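PDB 3D1P: Thiosulfate:glutathione sulfurtransferase from Saccharomyces cerevisiae, which transfers sulfur from thiosulfate to glutathione, yielding S-sulfanylglutathione, a central intermediate of mitochondrial hydrogen sulfide metabolism. Local coordinates for residues Y97-K102 with S125-V130. Residues are numbered along the deposited sequence; the frame is centred on the assembly and turned at random.
Sequences YCASGK and SMNDWV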
# COMPACT_ATOMS: atom_id res chain seq x y z
N TYR A 97 2.36 1.26 -2.64
CA TYR A 97 2.86 2.55 -3.13
C TYR A 97 3.59 3.26 -1.99
O TYR A 97 3.46 2.92 -0.81
CB TYR A 97 1.71 3.42 -3.65
CG TYR A 97 0.58 3.62 -2.68
CD1 TYR A 97 0.58 4.70 -1.80
CD2 TYR A 97 -0.49 2.74 -2.61
CE1 TYR A 97 -0.44 4.89 -0.91
CE2 TYR A 97 -1.52 2.91 -1.71
CZ TYR A 97 -1.51 4.00 -0.86
OH TYR A 97 -2.55 4.17 0.02
N CYS A 98 4.32 4.29 -2.38
CA CYS A 98 5.02 5.16 -1.43
C CYS A 98 4.76 6.62 -1.83
O CYS A 98 3.61 7.03 -1.91
CB CYS A 98 6.51 4.74 -1.26
SG CYS A 98 7.47 4.76 -2.78
N ALA A 99 5.85 7.39 -2.05
CA ALA A 99 5.77 8.78 -2.53
C ALA A 99 6.01 8.79 -4.04
O ALA A 99 5.12 9.15 -4.79
CB ALA A 99 6.74 9.67 -1.78
N SER A 100 7.21 8.38 -4.47
CA SER A 100 7.53 8.36 -5.88
C SER A 100 7.53 6.98 -6.52
O SER A 100 7.65 6.88 -7.74
CB SER A 100 8.86 9.06 -6.18
OG SER A 100 9.91 8.49 -5.51
N GLY A 101 7.38 5.91 -5.73
CA GLY A 101 7.20 4.56 -6.22
C GLY A 101 8.27 3.55 -5.86
O GLY A 101 7.99 2.36 -5.89
N LYS A 102 9.50 3.96 -5.58
CA LYS A 102 10.58 2.96 -5.42
C LYS A 102 10.33 2.04 -4.24
O LYS A 102 10.47 0.81 -4.33
CB LYS A 102 11.93 3.61 -5.28
CG LYS A 102 13.07 2.58 -5.17
CD LYS A 102 14.43 3.20 -5.25
CE LYS A 102 15.54 2.25 -4.81
NZ LYS A 102 16.86 2.73 -5.20
N SER A 125 2.07 6.55 -7.04
CA SER A 125 2.20 6.68 -5.61
C SER A 125 1.60 8.00 -5.11
O SER A 125 0.80 8.63 -5.79
CB SER A 125 3.65 6.42 -5.20
OG SER A 125 3.99 5.04 -5.36
N MSE A 126 1.94 8.38 -3.87
CA MSE A 126 1.28 9.56 -3.31
C MSE A 126 1.65 10.84 -4.02
O MSE A 126 0.87 11.80 -4.01
CB MSE A 126 1.50 9.64 -1.80
CG MSE A 126 0.77 8.57 -1.02
SE MSE A 126 -1.16 8.63 -1.20
CE MSE A 126 -1.44 10.35 -0.38
N ASN A 127 2.81 10.90 -4.70
CA ASN A 127 3.11 12.07 -5.49
C ASN A 127 2.07 12.22 -6.60
O ASN A 127 1.58 13.31 -6.87
CB ASN A 127 4.51 11.99 -6.11
CG ASN A 127 5.62 12.16 -5.11
OD1 ASN A 127 5.42 12.28 -3.90
ND2 ASN A 127 6.87 12.13 -5.64
N ASP A 128 1.75 11.10 -7.26
CA ASP A 128 0.73 11.10 -8.29
C ASP A 128 -0.64 11.47 -7.72
O ASP A 128 -1.39 12.28 -8.29
CB ASP A 128 0.72 9.74 -8.96
CG ASP A 128 -0.33 9.60 -10.05
OD1 ASP A 128 0.05 9.68 -11.24
OD2 ASP A 128 -1.51 9.38 -9.70
N TRP A 129 -0.97 10.89 -6.57
CA TRP A 129 -2.27 11.13 -5.96
C TRP A 129 -2.46 12.62 -5.70
O TRP A 129 -3.46 13.23 -6.10
CB TRP A 129 -2.37 10.32 -4.67
CG TRP A 129 -3.71 10.38 -3.99
CD1 TRP A 129 -4.01 11.05 -2.85
CD2 TRP A 129 -4.91 9.65 -4.36
NE1 TRP A 129 -5.31 10.80 -2.47
CE2 TRP A 129 -5.88 9.95 -3.39
CE3 TRP A 129 -5.24 8.77 -5.40
CZ2 TRP A 129 -7.18 9.42 -3.45
CZ3 TRP A 129 -6.52 8.26 -5.48
CH2 TRP A 129 -7.47 8.60 -4.50
N VAL A 130 -1.48 13.24 -5.03
CA VAL A 130 -1.57 14.65 -4.70
C VAL A 130 -1.46 15.51 -5.96
O VAL A 130 -2.16 16.53 -6.09
CB VAL A 130 -0.53 15.01 -3.65
CG1 VAL A 130 -0.42 16.53 -3.43
CG2 VAL A 130 -0.86 14.30 -2.35
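With its OG anti to the carbonyl carbon (chi1 -70°), S125 brings its hydroxyl to the backbone N-H of C98, which it accepts at 3.1 Å from N to OG in a nearly straight bond (164°). The same hydroxyl is hydrogen-bonded to Y122 O, so that a donor and an acceptor together fix its rotation. Y97, its CG held between N and the carbonyl carbon (chi1 54°), lays CB 3.3 Å from S125 OG and puts CE1 beside M126, a selenomethionine. M126 is modelled in two conformers; in one, SE lies 3.8 Å from Y97 CE1, a tentative Met-aromatic contact that meets the ring obliquely.

Two further bonds, both 2.9 Å, dock the loop on helix 125-131: M126 N to C98 O and N127 N to A99 O. The N127 side chain runs alongside the A99 carbonyl, ND2 3.7 Å from S100 CB. G101, at the N-cap of helix 102-112, has a positive phi that calls for glycine and sets CA against S125 OG.

In this rhodanese active-site loop, C98 forms the persulfide intermediate; its backbone is held at N by the S125 hydroxyl and at O by the M126 amide, consistent with a loop fixed in place around the nucleophile.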